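Long-range contact in tetracycline repressor protein class G (Acinetobacter baumannii, PDB 6RX9), which represses transcription of the tetracycline resistance gene by binding its operator DNA, and loses affinity for that DNA when tetracycline binds: residues N82-R87 with A187-L192. Sequence-based numbering, arbitrary orientation.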
ATOM      1  N   ASN A  82      16.237   7.120   0.726  1.00 36.68           N
ATOM      2  CA  ASN A  82      15.757   5.773   1.140  1.00 36.21           C
ATOM      3  C   ASN A  82      14.397   5.502   0.477  1.00 34.64           C
ATOM      4  O   ASN A  82      14.222   4.415  -0.102  1.00 33.98           O
ATOM      5  CB  ASN A  82      15.673   5.640   2.662  1.00 36.78           C
ATOM      6  CG  ASN A  82      15.282   4.247   3.109  1.00 37.28           C
ATOM      7  OD1 ASN A  82      14.109   3.978   3.353  1.00 38.06           O
ATOM      8  ND2 ASN A  82      16.252   3.352   3.207  1.00 38.28           N
ATOM      9  N   ALA A  83      13.475   6.468   0.536  1.00 33.22           N
ATOM     10  CA  ALA A  83      12.116   6.351  -0.048  1.00 32.44           C
ATOM     11  C   ALA A  83      12.221   6.140  -1.564  1.00 32.02           C
ATOM     12  O   ALA A  83      11.534   5.234  -2.083  1.00 31.28           O
ATOM     13  CB  ALA A  83      11.288   7.565   0.293  1.00 32.39           C
ATOM     14  N   LEU A  84      13.064   6.924  -2.244  1.00 32.53           N
ATOM     15  CA  LEU A  84      13.214   6.897  -3.727  1.00 33.33           C
ATOM     16  C   LEU A  84      13.776   5.540  -4.177  1.00 33.14           C
ATOM     17  O   LEU A  84      13.327   5.024  -5.219  1.00 32.93           O
ATOM     18  CB  LEU A  84      14.111   8.056  -4.175  1.00 35.15           C
ATOM     19  CG  LEU A  84      13.470   9.442  -4.100  1.00 35.90           C
ATOM     20  CD1 LEU A  84      14.528  10.532  -4.144  1.00 37.44           C
ATOM     21  CD2 LEU A  84      12.457   9.636  -5.220  1.00 36.22           C
ATOM     22  N   SER A  85      14.724   4.988  -3.411  0.50 32.91           N
ATOM     23  CA  SER A  85      15.369   3.671  -3.665  0.50 32.96           C
ATOM     24  C   SER A  85      14.339   2.544  -3.507  0.50 31.87           C
ATOM     25  O   SER A  85      14.357   1.609  -4.333  0.50 31.79           O
ATOM     26  CB  SER A  85      16.558   3.462  -2.760  0.50 33.40           C
ATOM     27  OG  SER A  85      16.150   3.225  -1.421  0.50 32.83           O
ATOM     28  N   PHE A  86      13.486   2.629  -2.480  1.00 31.34           N
ATOM     29  CA  PHE A  86      12.394   1.654  -2.213  1.00 30.77           C
ATOM     30  C   PHE A  86      11.394   1.692  -3.378  1.00 30.82           C
ATOM     31  O   PHE A  86      11.007   0.620  -3.876  1.00 30.18           O
ATOM     32  CB  PHE A  86      11.745   1.935  -0.854  1.00 30.25           C
ATOM     33  CG  PHE A  86      10.710   0.934  -0.395  1.00 29.76           C
ATOM     34  CD1 PHE A  86      10.795  -0.408  -0.740  1.00 29.88           C
ATOM     35  CD2 PHE A  86       9.666   1.331   0.427  1.00 29.45           C
ATOM     36  CE1 PHE A  86       9.845  -1.317  -0.298  1.00 29.81           C
ATOM     37  CE2 PHE A  86       8.716   0.421   0.867  1.00 29.30           C
ATOM     38  CZ  PHE A  86       8.805  -0.901   0.500  1.00 29.50           C
ATOM     39  N   ARG A  87      11.011   2.891  -3.828  1.00 31.04           N
ATOM     40  CA  ARG A  87      10.072   3.073  -4.968  1.00 31.37           C
ATOM     41  C   ARG A  87      10.671   2.451  -6.237  1.00 32.22           C
ATOM     42  O   ARG A  87       9.951   1.700  -6.925  1.00 32.41           O
ATOM     43  CB  ARG A  87       9.754   4.554  -5.191  1.00 31.88           C
ATOM     44  CG  ARG A  87       8.845   4.800  -6.385  1.00 32.45           C
ATOM     45  CD  ARG A  87       8.525   6.263  -6.559  1.00 33.54           C
ATOM     46  NE  ARG A  87       7.575   6.494  -7.638  1.00 34.17           N
ATOM     47  CZ  ARG A  87       7.806   7.216  -8.730  1.00 35.63           C
ATOM     48  NH1 ARG A  87       8.975   7.809  -8.915  1.00 37.11           N
ATOM     49  NH2 ARG A  87       6.853   7.356  -9.635  1.00 36.22           N
ATOM     50  N   ALA A 187       3.942  13.858  -8.613  1.00 38.18           N
ATOM     51  CA  ALA A 187       2.931  13.490  -7.593  1.00 36.22           C
ATOM     52  C   ALA A 187       3.613  12.750  -6.436  1.00 34.30           C
ATOM     53  O   ALA A 187       3.375  13.117  -5.270  1.00 32.96           O
ATOM     54  CB  ALA A 187       1.839  12.650  -8.216  1.00 36.41           C
ATOM     55  N   PHE A 188       4.428  11.738  -6.742  1.00 33.29           N
ATOM     56  CA  PHE A 188       5.153  10.942  -5.720  1.00 32.26           C
ATOM     57  C   PHE A 188       6.015  11.875  -4.859  1.00 32.11           C
ATOM     58  O   PHE A 188       5.920  11.821  -3.621  1.00 30.67           O
ATOM     59  CB  PHE A 188       6.031   9.859  -6.349  1.00 32.36           C
ATOM     60  CG  PHE A 188       6.878   9.160  -5.319  1.00 31.70           C
ATOM     61  CD1 PHE A 188       6.330   8.181  -4.504  1.00 31.05           C
ATOM     62  CD2 PHE A 188       8.196   9.535  -5.112  1.00 31.80           C
ATOM     63  CE1 PHE A 188       7.098   7.556  -3.534  1.00 30.75           C
ATOM     64  CE2 PHE A 188       8.959   8.911  -4.138  1.00 31.24           C
ATOM     65  CZ  PHE A 188       8.409   7.924  -3.352  1.00 30.61           C
ATOM     66  N   ASN A 189       6.828  12.712  -5.510  1.00 33.53           N
ATOM     67  CA  ASN A 189       7.784  13.633  -4.840  1.00 34.80           C
ATOM     68  C   ASN A 189       7.010  14.628  -3.966  1.00 33.83           C
ATOM     69  O   ASN A 189       7.506  14.945  -2.877  1.00 33.62           O
ATOM     70  CB  ASN A 189       8.717  14.308  -5.848  1.00 36.93           C
ATOM     71  CG  ASN A 189       9.828  13.383  -6.302  1.00 38.70           C
ATOM     72  OD1 ASN A 189      10.610  12.898  -5.485  1.00 40.26           O
ATOM     73  ND2 ASN A 189       9.900  13.122  -7.596  1.00 40.13           N
ATOM     74  N   PHE A 190       5.818  15.064  -4.383  1.00 33.58           N
ATOM     75  CA  PHE A 190       5.000  16.023  -3.594  1.00 33.26           C
ATOM     76  C   PHE A 190       4.586  15.383  -2.262  1.00 31.73           C
ATOM     77  O   PHE A 190       4.758  16.033  -1.219  1.00 31.33           O
ATOM     78  CB  PHE A 190       3.779  16.527  -4.364  1.00 33.94           C
ATOM     79  CG  PHE A 190       2.883  17.386  -3.511  1.00 33.98           C
ATOM     80  CD1 PHE A 190       3.217  18.705  -3.242  1.00 34.94           C
ATOM     81  CD2 PHE A 190       1.741  16.861  -2.928  1.00 33.86           C
ATOM     82  CE1 PHE A 190       2.405  19.488  -2.436  1.00 35.06           C
ATOM     83  CE2 PHE A 190       0.931  17.646  -2.122  1.00 34.15           C
ATOM     84  CZ  PHE A 190       1.264  18.959  -1.880  1.00 34.46           C
ATOM     85  N   GLY A 191       4.056  14.155  -2.288  1.00 30.86           N
ATOM     86  CA  GLY A 191       3.674  13.416  -1.068  1.00 30.05           C
ATOM     87  C   GLY A 191       4.871  13.152  -0.165  1.00 29.95           C
ATOM     88  O   GLY A 191       4.729  13.292   1.069  1.00 28.94           O
ATOM     89  N   LEU A 192       6.009  12.765  -0.750  1.00 30.58           N
ATOM     90  CA  LEU A 192       7.255  12.432  -0.005  1.00 31.14           C
ATOM     91  C   LEU A 192       7.780  13.690   0.699  1.00 31.81           C
ATOM     92  O   LEU A 192       8.057  13.613   1.910  1.00 31.98           O
ATOM     93  CB  LEU A 192       8.293  11.867  -0.980  1.00 31.54           C
ATOM     94  CG  LEU A 192       9.640  11.479  -0.369  1.00 31.98           C
ATOM     95  CD1 LEU A 192       9.459  10.593   0.854  1.00 31.88           C
ATOM     96  CD2 LEU A 192      10.512  10.791  -1.404  1.00 32.26           C
TER
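Helices 82-87 and 187-192 run roughly antiparallel, at 142°, their axes 11.6 Å apart at closest approach; the CA atoms of Ala83 and Leu192, and of Leu84 and Asn189, lie nearest each other. A separation this wide leaves the meeting to side chains, and Phe188 fills the middle. Its CG lies anti to the backbone N (chi1 174°), which carries the ring across to the first helix. Arg87 answers with a chain extended from CG to NE, sliding past the ring in the opposite direction. CD of Arg87 sits 3.3 Å from the centroid of the Phe188 ring, almost on the ring normal, in a CH-pi contact. Beyond it the guanidinium stacks nearly flat against Phe188, the planes 13° apart and the centres 4.6 Å apart, displaced so that CB of Phe188 lies over its centre. The ring edge receives Leu84, whose CD2 is 3.7 Å from CE2 of Phe188; the same methyl lies 3.8 Å from OD1 of Asn189. One turn further along the second helix, the branched end of Leu192 straddles the methyl of Ala83, with Ala83 CB 3.6 Å from Leu192 CD1 and 3.7 Å from Leu192 CD2. Helix 127-155 packs beside both segments: Val137 touches Ala83, and Tyr140 meets the Phe188 ring.

The polar end of Arg87 finds its partners beyond the stack, in a salt bridge from NH1 to Asp185 and a hydrogen bond from NH2 to Gln148. These bonds help fix the rotation of the guanidinium. Across the helices themselves the contact is apolar, with a stacked guanidinium and a CH-pi contact, and joins two helices of the C-terminal domain, the first of which also carries Asn82, a probable tetracycline ligand.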